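Local structure of glucose-6-phosphate 1-dehydrogenase (Mycobacterium avium, 4LGV) at residues A[76-81]-A[102-107]; A[33-38]-A[49-54]; A[133-138]-A[414-419]. The protein probably catalyses the NADP+-dependent oxidation of glucose 6-phosphate to 6-phosphogluconolactone, the first step of the oxidative pentose phosphate pathway. All blocks are in the same frame, centred on the assembly; numbering follows the deposited sequence.

Contact 1 (A[76-81]-A[102-107])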
loop_
_atom_site.group_PDB
_atom_site.type_symbol
_atom_site.label_atom_id
_atom_site.label_comp_id
_atom_site.label_asym_id
_atom_site.label_seq_id
_atom_site.Cartn_x
_atom_site.Cartn_y
_atom_site.Cartn_z
ATOM N N GLN A 76 -53.588 -0.184 40.715
ATOM C CA GLN A 76 -54.025 -0.680 39.404
ATOM C C GLN A 76 -52.877 -0.702 38.391
ATOM O O GLN A 76 -52.730 -1.631 37.597
ATOM C CB GLN A 76 -55.175 0.148 38.889
ATOM C CG GLN A 76 -56.477 -0.128 39.615
ATOM C CD GLN A 76 -57.582 0.903 39.312
ATOM O OE1 GLN A 76 -57.351 2.118 39.301
ATOM N NE2 GLN A 76 -58.776 0.413 39.064
ATOM N N LEU A 77 -52.016 0.294 38.476
ATOM C CA LEU A 77 -50.832 0.293 37.652
ATOM C C LEU A 77 -49.908 -0.883 37.963
ATOM O O LEU A 77 -49.384 -1.514 37.068
ATOM C CB LEU A 77 -50.084 1.622 37.785
ATOM C CG LEU A 77 -48.815 1.725 36.959
ATOM C CD1 LEU A 77 -49.161 1.704 35.491
ATOM C CD2 LEU A 77 -48.032 2.960 37.309
ATOM N N LEU A 78 -49.721 -1.170 39.236
ATOM C CA LEU A 78 -48.904 -2.303 39.660
ATOM C C LEU A 78 -49.428 -3.636 39.165
ATOM O O LEU A 78 -48.630 -4.497 38.744
ATOM C CB LEU A 78 -48.752 -2.330 41.166
ATOM C CG LEU A 78 -47.966 -1.127 41.709
ATOM C CD1 LEU A 78 -47.904 -1.234 43.227
ATOM C CD2 LEU A 78 -46.548 -1.016 41.156
ATOM N N ASP A 79 -50.751 -3.770 39.159
ATOM C CA ASP A 79 -51.362 -4.957 38.587
ATOM C C ASP A 79 -51.016 -5.032 37.086
ATOM O O ASP A 79 -50.702 -6.090 36.579
ATOM C CB ASP A 79 -52.880 -4.970 38.758
ATOM C CG ASP A 79 -53.317 -5.170 40.209
ATOM O OD1 ASP A 79 -52.575 -5.793 40.987
ATOM O OD2 ASP A 79 -54.428 -4.664 40.553
ATOM N N ARG A 80 -51.118 -3.910 36.397
ATOM C CA ARG A 80 -50.775 -3.870 34.984
ATOM C C ARG A 80 -49.318 -4.272 34.743
ATOM O O ARG A 80 -49.025 -5.029 33.804
ATOM C CB ARG A 80 -50.988 -2.478 34.414
ATOM C CG ARG A 80 -52.413 -2.239 33.972
ATOM C CD ARG A 80 -52.462 -0.827 33.453
ATOM N NE ARG A 80 -53.751 -0.401 32.963
ATOM C CZ ARG A 80 -54.103 -0.314 31.677
ATOM N NH1 ARG A 80 -53.277 -0.643 30.687
ATOM N NH2 ARG A 80 -55.309 0.110 31.382
ATOM N N ALA A 81 -48.440 -3.744 35.582
ATOM C CA ALA A 81 -47.023 -4.057 35.467
ATOM C C ALA A 81 -46.708 -5.525 35.717
ATOM O O ALA A 81 -45.945 -6.157 34.989
ATOM C CB ALA A 81 -46.256 -3.200 36.439
ATOM N N GLY A 102 -41.859 -0.518 44.938
ATOM C CA GLY A 102 -41.389 0.470 45.914
ATOM C C GLY A 102 -40.800 1.743 45.347
ATOM O O GLY A 102 -40.823 2.775 46.025
ATOM N N ARG A 103 -40.274 1.678 44.113
ATOM C CA ARG A 103 -39.699 2.845 43.435
ATOM C C ARG A 103 -40.727 3.621 42.601
ATOM O O ARG A 103 -40.467 4.751 42.183
ATOM C CB ARG A 103 -38.634 2.401 42.448
ATOM C CG ARG A 103 -37.504 1.674 43.078
ATOM C CD ARG A 103 -36.422 1.317 42.043
ATOM N NE ARG A 103 -35.598 0.270 42.605
ATOM C CZ ARG A 103 -34.718 0.428 43.595
ATOM N NH1 ARG A 103 -34.474 1.631 44.134
ATOM N NH2 ARG A 103 -34.041 -0.648 44.037
ATOM N N LEU A 104 -41.862 2.994 42.328
ATOM C CA LEU A 104 -42.799 3.500 41.335
ATOM C C LEU A 104 -43.873 4.393 41.932
ATOM O O LEU A 104 -44.425 4.078 42.958
ATOM C CB LEU A 104 -43.459 2.323 40.660
ATOM C CG LEU A 104 -44.108 2.532 39.290
ATOM C CD1 LEU A 104 -43.165 3.140 38.260
ATOM C CD2 LEU A 104 -44.586 1.165 38.794
ATOM N N SER A 105 -44.125 5.546 41.302
ATOM C CA SER A 105 -45.325 6.343 41.571
ATOM C C SER A 105 -46.044 6.590 40.263
ATOM O O SER A 105 -45.499 6.343 39.187
ATOM C CB SER A 105 -44.994 7.668 42.306
ATOM O OG SER A 105 -44.051 8.430 41.581
ATOM N N TYR A 106 -47.269 7.094 40.343
ATOM C CA TYR A 106 -48.102 7.317 39.167
ATOM C C TYR A 106 -48.802 8.645 39.210
ATOM O O TYR A 106 -49.315 9.103 40.252
ATOM C CB TYR A 106 -49.149 6.236 39.026
ATOM C CG TYR A 106 -50.038 6.388 37.786
ATOM C CD1 TYR A 106 -49.507 6.268 36.516
ATOM C CD2 TYR A 106 -51.403 6.669 37.898
ATOM C CE1 TYR A 106 -50.291 6.396 35.393
ATOM C CE2 TYR A 106 -52.204 6.815 36.765
ATOM C CZ TYR A 106 -51.648 6.649 35.499
ATOM O OH TYR A 106 -52.415 6.823 34.345
ATOM N N LEU A 107 -48.834 9.273 38.046
ATOM C CA LEU A 107 -49.450 10.559 37.880
ATOM C C LEU A 107 -50.298 10.569 36.615
ATOM O O LEU A 107 -49.805 10.254 35.520
ATOM C CB LEU A 107 -48.332 11.554 37.833
ATOM C CG LEU A 107 -48.661 13.014 37.980
ATOM C CD1 LEU A 107 -49.317 13.274 39.334
ATOM C CD2 LEU A 107 -47.375 13.802 37.851
#
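Leu77 is the first residue of the segment 76-81 to meet the strand, and it works through one methyl. Leu77 CD2 lies 3.7 Å from Tyr106 CD1. Leu77 CD2 is also 3.9 Å from Tyr106 CB, so it rests at the root of the tyrosine. It approaches the ring on a slant. Leu77 CD2 also comes within 4.2 Å of Leu104 CD2, and so it sits between two strand residues that point to the same side. With Leu77 CG trans to its backbone N (chi1 180°), the isobutyl group extends from the helix to the strand. Leu78 comes next. Its CB leaves the helix at a slant to the strand, but Leu78 CD2 reaches Leu104 CD2 at 3.8 Å. These two side chains run in opposite directions past one another. One turn on from Leu77, Ala81 also faces the strand, but its methyl packs on Phe48 of helix 41-56. Phe48 touches Leu77 too. The contact is wholly apolar. The far end of Tyr106 is polar, and its OH bonds to Asp70 O. Helix 76-81 and strand 104-107 make an angle of 118°, with their axes 9.7 Å apart at closest approach. Strand 104-108 is the last strand within this chain on its side of the parallel sheet. It pairs with strand 64-68, and Leu104 packs on Ile64 there. Helix 74-87 belongs to the connection between these two parallel strands. A helix laid over the sheet in this way is typical of the Rossmann fold of a dinucleotide-binding domain.

Contact 2 (A[33-38]-A[49-54])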
loop_
_atom_site.group_PDB
_atom_site.type_symbol
_atom_site.label_atom_id
_atom_site.label_comp_id
_atom_site.label_asym_id
_atom_site.label_seq_id
_atom_site.Cartn_x
_atom_site.Cartn_y
_atom_site.Cartn_z
ATOM N N LEU A 33 -36.305 8.799 36.982
ATOM C CA LEU A 33 -36.820 8.368 35.694
ATOM C C LEU A 33 -38.318 8.728 35.628
ATOM O O LEU A 33 -39.117 8.261 36.454
ATOM C CB LEU A 33 -36.618 6.862 35.509
ATOM C CG LEU A 33 -37.205 6.249 34.223
ATOM C CD1 LEU A 33 -36.628 6.880 32.974
ATOM C CD2 LEU A 33 -36.940 4.747 34.174
ATOM N N VAL A 34 -38.695 9.474 34.605
ATOM C CA VAL A 34 -40.064 9.848 34.396
ATOM C C VAL A 34 -40.531 9.301 33.051
ATOM O O VAL A 34 -39.992 9.689 31.995
ATOM C CB VAL A 34 -40.206 11.387 34.393
ATOM C CG1 VAL A 34 -41.625 11.764 34.175
ATOM C CG2 VAL A 34 -39.672 11.981 35.694
ATOM N N ILE A 35 -41.558 8.442 33.070
ATOM C CA ILE A 35 -41.990 7.755 31.847
ATOM C C ILE A 35 -43.350 8.219 31.416
ATOM O O ILE A 35 -44.335 7.909 32.075
ATOM C CB ILE A 35 -42.083 6.214 32.059
ATOM C CG1 ILE A 35 -40.737 5.668 32.470
ATOM C CG2 ILE A 35 -42.527 5.509 30.784
ATOM C CD1 ILE A 35 -40.734 4.228 32.924
ATOM N N PHE A 36 -43.407 8.941 30.303
ATOM C CA PHE A 36 -44.681 9.298 29.702
ATOM C C PHE A 36 -45.123 8.165 28.817
ATOM O O PHE A 36 -44.365 7.722 27.937
ATOM C CB PHE A 36 -44.583 10.573 28.886
ATOM C CG PHE A 36 -44.436 11.831 29.714
ATOM C CD1 PHE A 36 -43.259 12.122 30.380
ATOM C CD2 PHE A 36 -45.505 12.733 29.840
ATOM C CE1 PHE A 36 -43.134 13.281 31.152
ATOM C CE2 PHE A 36 -45.381 13.897 30.605
ATOM C CZ PHE A 36 -44.194 14.174 31.262
ATOM N N GLY A 37 -46.350 7.692 29.048
ATOM C CA GLY A 37 -46.948 6.610 28.243
ATOM C C GLY A 37 -46.882 5.243 28.926
ATOM O O GLY A 37 -46.896 4.225 28.272
ATOM N N ILE A 38 -46.867 5.244 30.250
ATOM C CA ILE A 38 -46.612 4.036 31.054
ATOM C C ILE A 38 -47.739 3.001 30.966
ATOM O O ILE A 38 -47.532 1.829 31.301
ATOM C CB ILE A 38 -46.332 4.431 32.524
ATOM C CG1 ILE A 38 -45.735 3.292 33.308
ATOM C CG2 ILE A 38 -47.606 4.879 33.202
ATOM C CD1 ILE A 38 -44.348 2.934 32.900
ATOM N N ARG A 49 -41.048 -5.141 31.704
ATOM C CA ARG A 49 -40.073 -6.239 31.752
ATOM C C ARG A 49 -38.618 -5.759 31.879
ATOM O O ARG A 49 -37.841 -6.274 32.685
ATOM C CB ARG A 49 -40.217 -7.091 30.494
ATOM C CG ARG A 49 -39.498 -8.421 30.599
ATOM C CD ARG A 49 -39.269 -9.029 29.230
ATOM N NE ARG A 49 -38.563 -10.267 29.370
ATOM C CZ ARG A 49 -38.384 -11.159 28.401
ATOM N NH1 ARG A 49 -38.841 -10.933 27.163
ATOM N NH2 ARG A 49 -37.700 -12.269 28.666
ATOM N N ALA A 50 -38.263 -4.747 31.110
ATOM C CA ALA A 50 -36.907 -4.185 31.149
ATOM C C ALA A 50 -36.579 -3.571 32.518
ATOM O O ALA A 50 -35.515 -3.845 33.055
ATOM C CB ALA A 50 -36.756 -3.159 30.074
ATOM N N LEU A 51 -37.536 -2.833 33.112
ATOM C CA LEU A 51 -37.336 -2.312 34.425
ATOM C C LEU A 51 -37.194 -3.427 35.481
ATOM O O LEU A 51 -36.327 -3.381 36.381
ATOM C CB LEU A 51 -38.499 -1.392 34.807
ATOM C CG LEU A 51 -38.606 -0.111 33.987
ATOM C CD1 LEU A 51 -39.898 0.618 34.317
ATOM C CD2 LEU A 51 -37.432 0.770 34.255
ATOM N N TYR A 52 -38.044 -4.436 35.356
ATOM C CA TYR A 52 -37.983 -5.612 36.232
ATOM C C TYR A 52 -36.608 -6.251 36.164
ATOM O O TYR A 52 -36.010 -6.612 37.218
ATOM C CB TYR A 52 -39.094 -6.623 35.858
ATOM C CG TYR A 52 -39.013 -7.914 36.598
ATOM C CD1 TYR A 52 -39.596 -8.053 37.858
ATOM C CD2 TYR A 52 -38.332 -9.017 36.064
ATOM C CE1 TYR A 52 -39.441 -9.222 38.586
ATOM C CE2 TYR A 52 -38.207 -10.208 36.779
ATOM C CZ TYR A 52 -38.767 -10.299 38.015
ATOM O OH TYR A 52 -38.646 -11.472 38.705
ATOM N N ARG A 53 -36.083 -6.421 34.949
ATOM C CA ARG A 53 -34.764 -7.098 34.785
ATOM C C ARG A 53 -33.630 -6.254 35.345
ATOM O O ARG A 53 -32.692 -6.759 35.952
ATOM C CB ARG A 53 -34.497 -7.441 33.317
ATOM C CG ARG A 53 -35.418 -8.528 32.766
ATOM C CD ARG A 53 -35.383 -8.598 31.242
ATOM N NE ARG A 53 -34.065 -8.883 30.674
ATOM C CZ ARG A 53 -33.595 -10.101 30.404
ATOM N NH1 ARG A 53 -34.316 -11.177 30.595
ATOM N NH2 ARG A 53 -32.385 -10.223 29.893
ATOM N N LEU A 54 -33.740 -4.944 35.197
ATOM C CA LEU A 54 -32.721 -4.057 35.749
ATOM C C LEU A 54 -32.783 -4.140 37.270
ATOM O O LEU A 54 -31.744 -4.176 37.933
ATOM C CB LEU A 54 -32.900 -2.637 35.248
ATOM C CG LEU A 54 -32.580 -2.364 33.766
ATOM C CD1 LEU A 54 -33.180 -1.028 33.323
ATOM C CD2 LEU A 54 -31.097 -2.342 33.518
#
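Glu90 OE1 is gripped by two arginines, Arg49 NE and Arg53 NH1, on the side of the helix turned from Leu33 and Ile35, which Leu51 meets. Inside this turn the backbone bond from Arg53 N to Arg49 O is 2.9 Å long. Leu51 faces the sheet and carries the contact with both of its methyls. Leu51 CD2 lies 4.0 Å from Leu33 CD2, and the two side chains meet at a slant. Leu51 CD1 lies 4.0 Å from Ile35 CD1, where the two side chains meet tip to tip. The helix and strand belong to the beta-alpha-beta unit of strand 32-36, helix 41-56 and strand 64-68. This is the first such unit of the Rossmann fold. The strand runs into Gly37, at the start of a glycine-rich turn that in this family binds the coenzyme. In Ile35, CG1 stands opposite the carbonyl carbon (chi1 -59°), which sends CD1 to the helix. Leu33 and Ile35 point to the helix face of the sheet. Val34 and Phe36 lie on the other face, where Phe36 packs on Leu116 and Leu120 of helix 114-123.

Contact 3 (A[133-138]-A[414-419])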
loop_
_atom_site.group_PDB
_atom_site.type_symbol
_atom_site.label_atom_id
_atom_site.label_comp_id
_atom_site.label_asym_id
_atom_site.label_seq_id
_atom_site.Cartn_x
_atom_site.Cartn_y
_atom_site.Cartn_z
ATOM N N TYR A 133 -38.632 9.842 29.616
ATOM C CA TYR A 133 -38.716 8.834 28.562
ATOM C C TYR A 133 -40.109 8.836 27.971
ATOM O O TYR A 133 -41.090 8.551 28.663
ATOM C CB TYR A 133 -38.364 7.453 29.148
ATOM C CG TYR A 133 -38.532 6.322 28.189
ATOM C CD1 TYR A 133 -38.095 6.430 26.878
ATOM C CD2 TYR A 133 -39.100 5.133 28.579
ATOM C CE1 TYR A 133 -38.237 5.397 25.981
ATOM C CE2 TYR A 133 -39.245 4.095 27.690
ATOM C CZ TYR A 133 -38.793 4.229 26.393
ATOM O OH TYR A 133 -38.936 3.205 25.470
ATOM N N LEU A 134 -40.206 9.200 26.697
ATOM C CA LEU A 134 -41.502 9.409 26.075
ATOM C C LEU A 134 -41.893 8.243 25.195
ATOM O O LEU A 134 -41.491 8.190 24.051
ATOM C CB LEU A 134 -41.512 10.707 25.264
ATOM C CG LEU A 134 -40.894 11.939 25.938
ATOM C CD1 LEU A 134 -41.159 13.178 25.086
ATOM C CD2 LEU A 134 -41.383 12.195 27.336
ATOM N N GLU A 135 -42.693 7.328 25.731
ATOM C CA GLU A 135 -43.226 6.244 24.917
ATOM C C GLU A 135 -44.666 6.603 24.590
ATOM O O GLU A 135 -45.603 5.977 25.017
ATOM C CB GLU A 135 -43.117 4.856 25.558
ATOM C CG GLU A 135 -43.079 4.817 27.075
ATOM C CD GLU A 135 -42.880 3.412 27.578
ATOM O OE1 GLU A 135 -42.447 2.534 26.780
ATOM O OE2 GLU A 135 -43.201 3.172 28.744
ATOM N N MET A 136 -44.804 7.621 23.782
ATOM C CA MET A 136 -46.113 8.142 23.429
ATOM C C MET A 136 -46.150 8.411 21.940
ATOM O O MET A 136 -45.105 8.409 21.269
ATOM C CB MET A 136 -46.437 9.369 24.278
ATOM C CG MET A 136 -47.313 8.953 25.450
ATOM S SD MET A 136 -47.613 10.354 26.475
ATOM C CE MET A 136 -49.111 10.029 27.398
ATOM N N PRO A 137 -47.357 8.620 21.409
ATOM C CA PRO A 137 -47.453 9.026 20.011
ATOM C C PRO A 137 -46.551 10.222 19.667
ATOM O O PRO A 137 -46.378 11.137 20.467
ATOM C CB PRO A 137 -48.904 9.412 19.876
ATOM C CG PRO A 137 -49.603 8.563 20.877
ATOM C CD PRO A 137 -48.676 8.533 22.054
ATOM N N PRO A 138 -45.914 10.186 18.504
ATOM C CA PRO A 138 -44.953 11.240 18.158
ATOM C C PRO A 138 -45.520 12.645 18.069
ATOM O O PRO A 138 -44.790 13.621 18.319
ATOM C CB PRO A 138 -44.422 10.797 16.781
ATOM C CG PRO A 138 -45.443 9.829 16.267
ATOM C CD PRO A 138 -45.915 9.110 17.495
ATOM N N ARG A 414 -33.127 -7.667 25.372
ATOM C CA ARG A 414 -31.749 -7.308 25.724
ATOM C C ARG A 414 -31.334 -5.979 25.138
ATOM O O ARG A 414 -30.856 -5.109 25.856
ATOM C CB ARG A 414 -30.815 -8.414 25.272
ATOM C CG ARG A 414 -30.911 -9.693 26.103
ATOM C CD ARG A 414 -29.942 -10.746 25.558
ATOM N NE ARG A 414 -30.138 -12.042 26.190
ATOM C CZ ARG A 414 -29.306 -13.084 26.109
ATOM N NH1 ARG A 414 -28.147 -13.028 25.425
ATOM N NH2 ARG A 414 -29.627 -14.193 26.752
ATOM N N PRO A 415 -31.601 -5.787 23.866
ATOM C CA PRO A 415 -31.357 -4.473 23.313
ATOM C C PRO A 415 -32.125 -3.380 23.970
ATOM O O PRO A 415 -31.597 -2.283 24.191
ATOM C CB PRO A 415 -31.798 -4.594 21.849
ATOM C CG PRO A 415 -32.245 -6.020 21.648
ATOM C CD PRO A 415 -31.789 -6.805 22.817
ATOM N N TYR A 416 -33.370 -3.656 24.262
ATOM C CA TYR A 416 -34.209 -2.648 24.841
ATOM C C TYR A 416 -33.728 -2.214 26.230
ATOM O O TYR A 416 -33.557 -1.022 26.488
ATOM C CB TYR A 416 -35.631 -3.162 24.879
ATOM C CG TYR A 416 -36.558 -2.117 25.336
ATOM C CD1 TYR A 416 -37.029 -1.142 24.467
ATOM C CD2 TYR A 416 -36.908 -2.049 26.657
ATOM C CE1 TYR A 416 -37.847 -0.125 24.901
ATOM C CE2 TYR A 416 -37.749 -1.043 27.120
ATOM C CZ TYR A 416 -38.222 -0.076 26.235
ATOM O OH TYR A 416 -39.083 0.885 26.695
ATOM N N GLU A 417 -33.428 -3.152 27.103
ATOM C CA GLU A 417 -32.867 -2.801 28.424
ATOM C C GLU A 417 -31.498 -2.115 28.341
ATOM O O GLU A 417 -31.177 -1.225 29.136
ATOM C CB GLU A 417 -32.791 -4.038 29.336
ATOM C CG GLU A 417 -31.834 -5.122 28.882
ATOM C CD GLU A 417 -31.980 -6.438 29.649
ATOM O OE1 GLU A 417 -32.773 -6.449 30.562
ATOM O OE2 GLU A 417 -31.306 -7.453 29.341
ATOM N N ARG A 418 -30.659 -2.547 27.403
ATOM C CA ARG A 418 -29.369 -1.899 27.197
ATOM C C ARG A 418 -29.548 -0.409 26.855
ATOM O O ARG A 418 -28.839 0.442 27.360
ATOM C CB ARG A 418 -28.652 -2.619 26.061
ATOM C CG ARG A 418 -27.277 -2.110 25.736
ATOM C CD ARG A 418 -26.730 -2.844 24.537
ATOM N NE ARG A 418 -25.389 -2.387 24.245
ATOM C CZ ARG A 418 -24.808 -2.374 23.045
ATOM N NH1 ARG A 418 -25.469 -2.756 21.943
ATOM N NH2 ARG A 418 -23.559 -1.989 22.948
ATOM N N LEU A 419 -30.493 -0.088 25.978
ATOM C CA LEU A 419 -30.740 1.309 25.598
ATOM C C LEU A 419 -31.261 2.139 26.748
ATOM O O LEU A 419 -30.847 3.288 26.923
ATOM C CB LEU A 419 -31.754 1.400 24.456
ATOM C CG LEU A 419 -31.205 1.016 23.110
ATOM C CD1 LEU A 419 -32.319 0.887 22.101
ATOM C CD2 LEU A 419 -30.192 2.015 22.607
#
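Tyr133 and Tyr416 meet through their hydroxyls. Tyr133 stands near the end of strand 130-134 of the Rossmann sheet. Tyr416 belongs to helix 413-424, so the contact ties the Rossmann sheet to a helix from far along the sequence, with 275 residues between the two segments. The tight part is very small. The two OH atoms, Tyr133 OH and Tyr416 OH, are 2.6 Å apart. Each hydroxyl lies near the plane of the other ring, at its edge, and neither ring stacks on the other. The angle from CZ through OH to the partner OH is about 110° at Tyr133 and about 115° at Tyr416, values suited to a phenol hydrogen bond. Tyr133 OH also bonds to Glu162 OE1, and Tyr416 OH to Thr47 OG1, so the buried hydroxyls sit in a polar network. Thr47 OG1 bonds to Glu135 OE1 as well. The Tyr416 ring makes an edge-to-face contact with His193. That histidine belongs to an Asp-His-Phe-Leu-Gly-Lys sequence, the counterpart of the family's substrate-binding signature. The network is therefore probably close to the active site. Away from the hydroxyls the segments stand well apart. The CA atoms of Tyr133 and Leu419 are 11.4 Å apart, and Ala50 of helix 41-56 packs against Tyr416. Pro137 and Pro138 are exposed beyond the strand end, and Arg414 is exposed on the helix. With CG anti to the backbone N, Tyr416 reaches out from the helix toward Tyr133. The Glu135 side chain crosses that of Tyr416 at about a right angle, its carboxylate plane tilted 22° from the ring. Glu135 OE1 stays 3.7 Å from Tyr416 OH.

How the contacts relate
All three contacts reach the same parallel sheet. Contact 2 lies between the others, with its centre about 10 Å from that of contact 1 and about 9 Å from that of contact 3. Contacts 1 and 3 do not touch; their centres are about 18 Å apart. Tyr106 CE1 of contact 1 packs at 3.8 Å on Ile38 CG2 of contact 2, in the glycine-rich turn that probably binds the coenzyme. Contacts 2 and 3 are joined by neighbouring strands, with Val34 O 2.7 Å from Tyr133 N. Their helices are joined by the Arg53 NE to Glu417 OE1 salt bridge of 2.8 Å. Contact 3 touches His193, in the probable substrate-binding signature.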